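Local coordinates for protein N-acetylcysteine deacetylase (PDB 1YSJ) that probably catalyses the metal-dependent deacetylation of N-acetylcysteine to cysteine and acetate, a step in the breakdown of S-(2-succino)cysteine as a sulfur source, at residues A[49-54]-A[75-80]; A[80-85]-A[148-153]; A[93-98]-A[152-157]; A[176-181]-A[356-361]. The protein carries 1 engineered substitution. One frame throughout, in Å; residues are numbered along the deposited sequence.

Contact 1 of 4, residues A[49-54]-A[75-80]; sequences FQEVET and LKTGVI. Engineered in segment 75-80: Gly78 (natural residue Ala).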
# COMPACT_ATOMS: atom_id res chain seq x y z
N PHE A 49 4.97 4.41 30.16
CA PHE A 49 3.77 4.48 31.02
C PHE A 49 3.48 3.23 31.86
O PHE A 49 2.43 3.14 32.51
CB PHE A 49 2.53 4.91 30.23
CG PHE A 49 2.54 6.36 29.81
CD1 PHE A 49 2.18 6.72 28.51
CD2 PHE A 49 2.91 7.36 30.70
CE1 PHE A 49 2.19 8.05 28.11
CE2 PHE A 49 2.92 8.70 30.31
CZ PHE A 49 2.56 9.05 29.01
N GLN A 50 4.41 2.28 31.87
CA GLN A 50 4.26 1.02 32.61
C GLN A 50 5.38 0.86 33.63
O GLN A 50 5.64 -0.25 34.12
CB GLN A 50 4.25 -0.18 31.64
CG GLN A 50 3.08 -0.18 30.66
CD GLN A 50 2.95 -1.49 29.91
OE1 GLN A 50 2.65 -2.54 30.50
NE2 GLN A 50 3.16 -1.44 28.59
N GLU A 51 6.05 1.97 33.94
CA GLU A 51 7.20 1.99 34.83
C GLU A 51 6.78 2.04 36.30
O GLU A 51 7.16 2.95 37.04
CB GLU A 51 8.15 3.15 34.50
CG GLU A 51 8.35 3.43 33.00
CD GLU A 51 7.33 4.42 32.42
OE1 GLU A 51 6.29 4.67 33.06
OE2 GLU A 51 7.58 4.95 31.32
N VAL A 52 6.00 1.05 36.71
CA VAL A 52 5.47 0.97 38.07
C VAL A 52 6.58 0.66 39.08
O VAL A 52 6.73 1.36 40.09
CB VAL A 52 4.32 -0.08 38.16
CG1 VAL A 52 3.78 -0.21 39.59
CG2 VAL A 52 3.18 0.31 37.20
N GLU A 53 7.35 -0.38 38.80
CA GLU A 53 8.41 -0.83 39.70
C GLU A 53 9.61 0.11 39.68
O GLU A 53 10.26 0.31 40.71
CB GLU A 53 8.86 -2.26 39.34
CG GLU A 53 7.81 -3.34 39.64
CD GLU A 53 7.31 -3.30 41.07
OE1 GLU A 53 8.13 -3.33 42.01
OE2 GLU A 53 6.07 -3.24 41.26
N THR A 54 9.89 0.68 38.51
CA THR A 54 10.97 1.66 38.34
C THR A 54 10.68 2.90 39.19
O THR A 54 11.55 3.37 39.92
CB THR A 54 11.15 2.03 36.85
OG1 THR A 54 11.25 0.84 36.06
CG2 THR A 54 12.40 2.87 36.63
N LEU A 75 0.76 12.07 37.88
CA LEU A 75 1.81 11.21 37.33
C LEU A 75 1.82 9.85 38.01
O LEU A 75 2.43 9.69 39.07
CB LEU A 75 3.19 11.87 37.45
CG LEU A 75 3.57 12.99 36.48
CD1 LEU A 75 4.94 13.55 36.86
CD2 LEU A 75 3.58 12.50 35.03
N LYS A 76 1.15 8.88 37.39
CA LYS A 76 1.08 7.51 37.91
C LYS A 76 2.47 6.91 37.98
O LYS A 76 2.86 6.34 39.00
CB LYS A 76 0.18 6.62 37.04
CG LYS A 76 -1.10 7.29 36.50
CD LYS A 76 -0.97 7.69 35.02
CE LYS A 76 -0.36 9.08 34.85
NZ LYS A 76 0.36 9.28 33.56
N THR A 77 3.22 7.05 36.89
CA THR A 77 4.63 6.66 36.87
C THR A 77 5.49 7.90 36.68
O THR A 77 5.07 8.89 36.08
CB THR A 77 4.94 5.62 35.77
OG1 THR A 77 4.63 6.18 34.48
CG2 THR A 77 4.12 4.34 35.96
N GLY A 78 6.71 7.85 37.19
CA GLY A 78 7.59 9.01 37.17
C GLY A 78 7.69 9.59 38.56
O GLY A 78 6.76 9.47 39.36
N VAL A 79 8.82 10.22 38.84
CA VAL A 79 9.10 10.73 40.18
C VAL A 79 9.60 12.16 40.07
O VAL A 79 10.46 12.47 39.24
CB VAL A 79 10.16 9.85 40.92
CG1 VAL A 79 10.41 10.35 42.33
CG2 VAL A 79 9.73 8.39 40.96
N ILE A 80 9.04 13.03 40.90
CA ILE A 80 9.49 14.41 41.01
C ILE A 80 10.05 14.61 42.41
O ILE A 80 9.37 14.40 43.41
CB ILE A 80 8.35 15.43 40.73
CG1 ILE A 80 7.51 15.03 39.51
CG2 ILE A 80 8.91 16.86 40.61
CD1 ILE A 80 8.26 14.96 38.16
O HOH W 1 1.35 5.74 33.49

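Contact 2 of 4, residues A[80-85]-A[148-153]; sequences IAEIKG and TVRFIF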
# COMPACT_ATOMS: atom_id res chain seq x y z
N ILE A 80 9.04 13.03 40.90
CA ILE A 80 9.49 14.41 41.01
C ILE A 80 10.05 14.61 42.41
O ILE A 80 9.37 14.40 43.41
CB ILE A 80 8.35 15.43 40.73
CG1 ILE A 80 7.51 15.03 39.51
CG2 ILE A 80 8.91 16.86 40.61
CD1 ILE A 80 8.26 14.96 38.16
N ALA A 81 11.32 15.02 42.47
CA ALA A 81 12.00 15.27 43.73
C ALA A 81 12.53 16.70 43.75
O ALA A 81 12.58 17.36 42.71
CB ALA A 81 13.12 14.25 43.93
N GLU A 82 12.92 17.17 44.93
CA GLU A 82 13.34 18.55 45.09
C GLU A 82 14.39 18.68 46.19
O GLU A 82 14.24 18.11 47.27
CB GLU A 82 12.12 19.43 45.40
CG GLU A 82 12.39 20.93 45.50
CD GLU A 82 11.11 21.77 45.44
OE1 GLU A 82 10.52 21.88 44.34
OE2 GLU A 82 10.72 22.33 46.49
N ILE A 83 15.45 19.43 45.90
CA ILE A 83 16.47 19.79 46.89
C ILE A 83 16.60 21.31 46.97
O ILE A 83 16.97 21.97 45.99
CB ILE A 83 17.84 19.12 46.60
CG1 ILE A 83 17.75 17.61 46.80
CG2 ILE A 83 18.93 19.70 47.51
CD1 ILE A 83 18.85 16.82 46.16
N LYS A 84 16.28 21.85 48.14
CA LYS A 84 16.34 23.28 48.38
C LYS A 84 17.68 23.68 48.97
O LYS A 84 18.20 23.00 49.86
CB LYS A 84 15.21 23.73 49.31
CG LYS A 84 13.83 23.20 48.93
CD LYS A 84 12.78 23.54 49.98
CE LYS A 84 11.92 24.71 49.55
NZ LYS A 84 10.99 24.30 48.46
N GLY A 85 18.24 24.77 48.47
CA GLY A 85 19.41 25.39 49.08
C GLY A 85 19.01 26.11 50.35
O GLY A 85 17.85 26.07 50.76
N THR A 148 16.91 26.26 44.22
CA THR A 148 16.30 24.95 44.30
C THR A 148 16.51 24.14 43.02
O THR A 148 16.39 24.67 41.92
CB THR A 148 14.79 25.09 44.62
OG1 THR A 148 14.64 25.75 45.88
CG2 THR A 148 14.09 23.73 44.66
N VAL A 149 16.82 22.86 43.19
CA VAL A 149 16.89 21.93 42.07
C VAL A 149 15.72 20.95 42.15
O VAL A 149 15.56 20.22 43.13
CB VAL A 149 18.23 21.16 42.00
CG1 VAL A 149 18.27 20.29 40.75
CG2 VAL A 149 19.41 22.12 42.01
N ARG A 150 14.91 20.96 41.10
CA ARG A 150 13.83 20.01 40.95
C ARG A 150 14.30 18.87 40.04
O ARG A 150 14.82 19.11 38.95
CB ARG A 150 12.60 20.70 40.39
CG ARG A 150 11.29 19.99 40.65
CD ARG A 150 10.12 20.91 40.34
NE ARG A 150 9.94 21.92 41.38
CZ ARG A 150 9.13 22.97 41.27
NH1 ARG A 150 8.43 23.18 40.16
NH2 ARG A 150 9.03 23.83 42.29
N PHE A 151 14.13 17.63 40.50
CA PHE A 151 14.51 16.46 39.71
C PHE A 151 13.29 15.81 39.07
O PHE A 151 12.29 15.53 39.74
CB PHE A 151 15.28 15.44 40.57
CG PHE A 151 16.58 15.98 41.10
CD1 PHE A 151 16.62 16.71 42.28
CD2 PHE A 151 17.77 15.76 40.41
CE1 PHE A 151 17.81 17.21 42.77
CE2 PHE A 151 18.97 16.25 40.89
CZ PHE A 151 19.00 16.99 42.07
N ILE A 152 13.40 15.57 37.77
CA ILE A 152 12.31 15.04 36.97
C ILE A 152 12.71 13.67 36.43
O ILE A 152 13.62 13.55 35.60
CB ILE A 152 11.95 16.00 35.80
CG1 ILE A 152 11.49 17.36 36.35
CG2 ILE A 152 10.88 15.40 34.89
CD1 ILE A 152 11.45 18.47 35.32
N PHE A 153 12.04 12.64 36.92
CA PHE A 153 12.22 11.29 36.40
C PHE A 153 11.00 10.98 35.54
O PHE A 153 9.94 10.62 36.04
CB PHE A 153 12.46 10.28 37.54
CG PHE A 153 13.72 10.55 38.33
CD1 PHE A 153 13.69 11.38 39.45
CD2 PHE A 153 14.93 10.00 37.93
CE1 PHE A 153 14.85 11.64 40.17
CE2 PHE A 153 16.10 10.26 38.65
CZ PHE A 153 16.06 11.08 39.78

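Contact 3 of 4, residues A[93-98]-A[152-157]; sequences AIRADI and IFQPAE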
# COMPACT_ATOMS: atom_id res chain seq x y z
N ALA A 93 15.65 22.74 36.93
CA ALA A 93 15.26 21.35 36.83
C ALA A 93 16.32 20.50 36.15
O ALA A 93 17.04 20.98 35.28
CB ALA A 93 13.91 21.21 36.12
N ILE A 94 16.43 19.25 36.59
CA ILE A 94 17.31 18.28 35.96
C ILE A 94 16.50 17.03 35.61
O ILE A 94 15.81 16.46 36.47
CB ILE A 94 18.53 17.93 36.84
CG1 ILE A 94 19.39 19.18 37.09
CG2 ILE A 94 19.38 16.83 36.18
CD1 ILE A 94 20.50 18.98 38.12
N ARG A 95 16.57 16.61 34.36
CA ARG A 95 15.67 15.60 33.85
C ARG A 95 16.38 14.31 33.46
O ARG A 95 17.44 14.33 32.82
CB ARG A 95 14.89 16.18 32.66
CG ARG A 95 13.90 15.24 31.99
CD ARG A 95 14.58 14.40 30.91
NE ARG A 95 13.65 14.04 29.86
CZ ARG A 95 14.01 13.63 28.65
NH1 ARG A 95 15.29 13.50 28.33
NH2 ARG A 95 13.07 13.34 27.75
N ALA A 96 15.79 13.19 33.86
CA ALA A 96 16.16 11.86 33.37
C ALA A 96 14.92 11.12 32.86
O ALA A 96 13.82 11.30 33.40
CB ALA A 96 16.85 11.05 34.46
N ASP A 97 15.09 10.29 31.84
CA ASP A 97 14.00 9.45 31.32
C ASP A 97 14.11 8.03 31.87
O ASP A 97 15.21 7.51 32.04
CB ASP A 97 13.98 9.44 29.78
CG ASP A 97 15.37 9.52 29.16
OD1 ASP A 97 16.38 9.24 29.85
OD2 ASP A 97 15.45 9.88 27.97
N ILE A 98 12.96 7.40 32.15
CA ILE A 98 12.97 6.13 32.90
C ILE A 98 12.43 4.89 32.16
O ILE A 98 12.46 3.79 32.72
CB ILE A 98 12.25 6.27 34.29
CG1 ILE A 98 10.73 6.49 34.12
CG2 ILE A 98 12.88 7.40 35.10
CD1 ILE A 98 9.93 6.37 35.42
N ILE A 152 13.40 15.57 37.77
CA ILE A 152 12.31 15.04 36.97
C ILE A 152 12.71 13.67 36.43
O ILE A 152 13.62 13.55 35.60
CB ILE A 152 11.95 16.00 35.80
CG1 ILE A 152 11.49 17.36 36.35
CG2 ILE A 152 10.88 15.40 34.89
CD1 ILE A 152 11.45 18.47 35.32
N PHE A 153 12.04 12.64 36.92
CA PHE A 153 12.22 11.29 36.40
C PHE A 153 11.00 10.98 35.54
O PHE A 153 9.94 10.62 36.04
CB PHE A 153 12.46 10.28 37.54
CG PHE A 153 13.72 10.55 38.33
CD1 PHE A 153 13.69 11.38 39.45
CD2 PHE A 153 14.93 10.00 37.93
CE1 PHE A 153 14.85 11.64 40.17
CE2 PHE A 153 16.10 10.26 38.65
CZ PHE A 153 16.06 11.08 39.78
N GLN A 154 11.19 11.16 34.24
CA GLN A 154 10.10 11.25 33.30
C GLN A 154 9.76 9.92 32.63
O GLN A 154 10.65 9.25 32.09
CB GLN A 154 10.46 12.29 32.23
CG GLN A 154 9.46 12.39 31.09
CD GLN A 154 10.07 12.90 29.81
OE1 GLN A 154 10.67 13.98 29.77
NE2 GLN A 154 9.92 12.12 28.73
N PRO A 155 8.47 9.55 32.63
CA PRO A 155 8.07 8.33 31.92
C PRO A 155 7.93 8.61 30.43
O PRO A 155 7.89 9.76 30.02
CB PRO A 155 6.69 8.04 32.51
CG PRO A 155 6.14 9.39 32.86
CD PRO A 155 7.32 10.23 33.26
N ALA A 156 7.88 7.54 29.63
CA ALA A 156 7.39 7.62 28.25
C ALA A 156 8.13 8.58 27.30
O ALA A 156 7.50 9.29 26.50
CB ALA A 156 5.88 7.92 28.25
N GLU A 157 9.46 8.61 27.38
CA GLU A 157 10.25 9.37 26.41
C GLU A 157 10.18 8.71 25.04
O GLU A 157 10.08 9.39 24.01
CB GLU A 157 11.71 9.50 26.87
CG GLU A 157 12.58 10.44 26.02
CD GLU A 157 13.08 9.81 24.71
OE1 GLU A 157 13.36 8.59 24.68
OE2 GLU A 157 13.19 10.55 23.71

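Contact 4 of 4, residues A[176-181]-A[356-361]; sequences SAIFGM and EKIPGF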
# COMPACT_ATOMS: atom_id res chain seq x y z
N SER A 176 13.12 28.11 36.16
CA SER A 176 13.83 29.04 35.29
C SER A 176 14.59 28.37 34.15
O SER A 176 14.70 28.92 33.06
CB SER A 176 14.82 29.88 36.11
OG SER A 176 14.15 30.68 37.06
N ALA A 177 15.12 27.18 34.42
CA ALA A 177 15.93 26.45 33.45
C ALA A 177 15.81 24.95 33.63
O ALA A 177 15.56 24.48 34.73
CB ALA A 177 17.38 26.87 33.55
N ILE A 178 16.00 24.21 32.54
CA ILE A 178 15.95 22.75 32.57
C ILE A 178 17.15 22.13 31.86
O ILE A 178 17.57 22.57 30.78
CB ILE A 178 14.61 22.18 32.00
CG1 ILE A 178 14.54 20.66 32.23
CG2 ILE A 178 14.42 22.57 30.52
CD1 ILE A 178 13.14 20.10 32.29
N PHE A 179 17.70 21.08 32.47
CA PHE A 179 18.90 20.45 31.94
C PHE A 179 18.72 18.94 31.83
O PHE A 179 18.01 18.33 32.63
CB PHE A 179 20.11 20.82 32.79
CG PHE A 179 20.27 22.31 32.97
CD1 PHE A 179 19.79 22.94 34.12
CD2 PHE A 179 20.86 23.08 31.98
CE1 PHE A 179 19.91 24.32 34.28
CE2 PHE A 179 20.99 24.46 32.13
CZ PHE A 179 20.52 25.08 33.28
N GLY A 180 19.37 18.36 30.83
CA GLY A 180 19.24 16.94 30.56
C GLY A 180 20.44 16.39 29.82
O GLY A 180 21.30 17.14 29.36
N MSE A 181 20.49 15.07 29.71
CA MSE A 181 21.55 14.43 28.98
C MSE A 181 20.99 13.31 28.14
O MSE A 181 19.89 12.81 28.39
CB MSE A 181 22.60 13.86 29.95
CG MSE A 181 22.47 12.36 30.21
SE MSE A 181 23.59 11.72 31.64
CE MSE A 181 22.34 11.90 33.06
N GLU A 356 10.44 24.48 24.67
CA GLU A 356 9.44 25.36 24.06
C GLU A 356 8.90 26.35 25.08
O GLU A 356 8.40 27.41 24.72
CB GLU A 356 8.28 24.55 23.48
CG GLU A 356 8.52 23.95 22.11
CD GLU A 356 7.22 23.59 21.40
OE1 GLU A 356 7.06 23.98 20.22
OE2 GLU A 356 6.36 22.92 22.01
N LYS A 357 8.99 25.98 26.36
CA LYS A 357 8.39 26.75 27.44
C LYS A 357 9.41 27.57 28.23
O LYS A 357 9.17 28.74 28.53
CB LYS A 357 7.63 25.81 28.39
CG LYS A 357 6.65 24.85 27.70
CD LYS A 357 5.53 25.60 26.97
CE LYS A 357 4.42 24.66 26.56
NZ LYS A 357 3.64 25.18 25.41
N ILE A 358 10.54 26.95 28.56
CA ILE A 358 11.59 27.60 29.35
C ILE A 358 12.98 27.35 28.75
O ILE A 358 13.14 26.39 28.00
CB ILE A 358 11.57 27.14 30.85
CG1 ILE A 358 11.75 25.62 30.97
CG2 ILE A 358 10.30 27.62 31.57
CD1 ILE A 358 12.24 25.18 32.33
N PRO A 359 13.97 28.21 29.08
CA PRO A 359 15.35 28.01 28.63
C PRO A 359 15.90 26.67 29.09
O PRO A 359 15.63 26.24 30.22
CB PRO A 359 16.10 29.16 29.33
CG PRO A 359 15.09 30.19 29.58
CD PRO A 359 13.84 29.43 29.90
N GLY A 360 16.66 26.01 28.23
CA GLY A 360 17.20 24.69 28.55
C GLY A 360 18.50 24.34 27.87
O GLY A 360 18.89 24.96 26.88
N PHE A 361 19.18 23.34 28.42
CA PHE A 361 20.41 22.82 27.83
C PHE A 361 20.48 21.29 27.93
O PHE A 361 20.33 20.71 29.00
CB PHE A 361 21.64 23.46 28.48
CG PHE A 361 22.80 23.63 27.55
CD1 PHE A 361 22.92 24.79 26.78
CD2 PHE A 361 23.76 22.64 27.42
CE1 PHE A 361 23.99 24.96 25.91
CE2 PHE A 361 24.84 22.80 26.54
CZ PHE A 361 24.95 23.96 25.79

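Contact 1 of 4, residues A[49-54]-A[75-80]
Where the N terminus of helix 52-64 meets the loop leading into strand 79-84, the N-cap residue Glu51 accepts a hydrogen bond from Thr77. The hydroxyl of Thr77 donates from OG1 to Glu51 OE1 over 2.7 Å, arriving nearly along the C-O axis, and the two side chains cross at about a right angle. Thr77 holds OG1 between its backbone N and carbonyl carbon (chi1 61°), which turns CG2 the other way, onto the backbone of Glu51: CG2 lies 3.5 Å from Glu51 O. The bend of Glu51 at chi2 (90°) swings its carboxylate back toward Phe49, whose amide N gives OE2 a bond of 2.9 Å from above the carboxylate plane. Glu51 is also the centre of an inverse gamma turn, with a weak bond from Val52 N to Gln50 O. The Phe49 ring presents its edge to Thr77 OG1, while Lys76 NZ comes obliquely to within 4.2 Å of Phe49 CE2. A water donates to Phe49 O at 3.0 Å and, more weakly, to Thr77 OG1. Glu51 OE2 also accepts from the amide of Ala156, in the loop that runs on to the metal ligand Glu158. With a valine at Glu51, Thr77 OG1 and the amides of Phe49 and Ala156 would probably lose this shared acceptor, and the three loop pieces it joins would be less firmly tied. Three neutral donors around a buried carboxylate are consistent with a negative charge being kept there.

Contact 2 of 4, residues A[80-85]-A[148-153]
Glu82 and Arg150 face each other as a non-hydrogen-bonded pair of two antiparallel strands. The glutamate starts with CB 4.2 Å from Val149 O. Its CG, anti to the backbone N (chi1 -176°), packs 3.4 Å from Thr148 CG2, and CD passes the same methyl at 3.7 Å. From there the two oxygens part company. OE1 is gripped side-on by both NE, at 3.0 Å, and NH2, at 3.2 Å, of Arg150; carboxylate and guanidinium are nearly coplanar (22°), and OE1 lies at the guanidinium edge, in its plane. OE2 receives Lys84 NZ from its own strand at 2.8 Å, giving a three-residue salt-bridge network. Were a leucine to replace Glu82, Arg150 NE and NH2 and Lys84 NZ would probably lose their common counter-charge, leaving two positive groups near each other without it. Behind these side chains the strands are stitched by paired bonds between Ala81 and Phe151 and between Ile83 and Val149, among them Ile83 N to Val149 O, nearly straight at 171°. The opposite face is apolar: Ile83 CD1 comes obliquely to 3.6 Å from Phe151 CE1, and Val149 CG1 lies over one face of that ring, toward its rim. On the polar side, Arg150 NH1 is bonded to the carbonyls of Val171 and Asn173. The Phe151 ring is received by Ile131, Ala135 and Leu138 of helix 124-139, and Ala81 by Leu62 of helix 52-64, while strand 91-97 borders strand 148-154 on its far edge.

Contact 3 of 4, residues A[93-98]-A[152-157]
Arg95 and Ala96 run beside Ile152 and Phe153 in the parallel pair of a beta-alpha-beta crossover: strand 91-97 is joined to strand 148-154 by a connection that includes helix 124-139. Backbone bonds set the register. Ile152 N reaches Ile94 O, Ala96 N reaches Ile152 O at 2.8 Å, and Gln154 N reaches Ala96 O at 2.8 Å, almost straight at 176°; Ile98 N to Gln154 O carries the ladder past the end of the strands. CA-H...O contacts run alongside, such as Arg95 CA to Ile152 O. Among the polar side chains, Arg95 turns at chi2 (-86°) and sets its guanidinium edge to the amide of Gln154. NE, at 3.0 Å, and NH2, at 3.2 Å, both bond to OE1, which lies in the guanidinium plane, yet they meet it from one face of the amide, since the two planes stand 60° apart. OE1 also bonds Tyr354 OH, and NH2 forms salt bridges to Glu349 and Asp350, so arginine and glutamine are fixed from several directions. Apolar contacts lie on both sides: Ala93 CB meets Ile152 CD1 on the Arg95 side, and on the other Ala96 CB meets Phe153 CD2 at 4.1 Å and Ile98 CG2 comes to the edge of the same ring. Acidic groups gather by the metal site, where the side chain of Glu157 comes about 4 Å from a nickel ion and lies beside the metal ligand His124. Asp97, whose OD1 bonds His127 ND1, runs side by side with Glu157: Asp97 CB is 3.7 Å from Glu157 CB, and Asp97 OD2 3.5 Å from Glu157 CG.

Contact 4 of 4, residues A[176-181]-A[356-361]
Ile178 and Phe179 join two parallel strands by pairing with Gly360 and Phe361. Three backbone bonds alternate between the chains: Ile178 N to Pro359 O at 3.1 Å, in the carbonyl plane; Phe361 N to Ile178 O at 3.0 Å, nearly along the carbonyl direction; and Gly180 N to Phe361 O at 3.1 Å. Close CA-H...O contacts support them, from Ala177 CA to Pro359 O and from Phe179 CA to Phe361 O. On the face bearing the two phenylalanines, Phe361 CB meets the edge of the Phe179 ring, 3.6 Å from CD2; the side chains cross obliquely, and the Phe361 ring itself leads away from the neighbour. On the other face Ile358 extends CD1 to 3.8 Å from Ile178 CB, the two isoleucines standing at about a right angle. Ile178 holds CG1 anti to its amide nitrogen (chi1 -172°), which puts CG2 above Gly360; a CB on that glycine would fall only 3.1 Å from CG2. At the beginning of the pairing, the ring of Pro359 leans on Ser176 O, with CD 3.3 Å away. Farther out, Phe324 packs edge-to-face with Phe179, Phe392 and Val399 of helix 384-402 cover that side, and Ala93 and Arg95 bond the other edge of strand 175-184. Strands 175-184 and 360-366 are thus neighbours inside the central helix-flanked sheet of the M20 metal-binding domain, the former running on to the nickel ligand His182.

Overall arrangement
From the N terminus, contact 1 closes first, folding most of helix 52-64 and the short strand 68-69 into a loop of 20 residues between its segments. Its second segment runs into strand 79-84, which opens contact 2 with Ile80 shared. Contacts 2 and 3 end on overlapping parts of strand 148-154, and the loop of contact 3, with helix 124-139 and the metal ligands Cys122 and His124, lies largely within that of contact 2. Contact 4 spans 174 residues, including the separate four-stranded antiparallel sheet, and brings the chain back to the central sheet. Backbone bonds between strands 91-97 and 175-184 join contacts 3 and 4, completing the run 79-84, 148-154, 91-97, 175-184, 360-366.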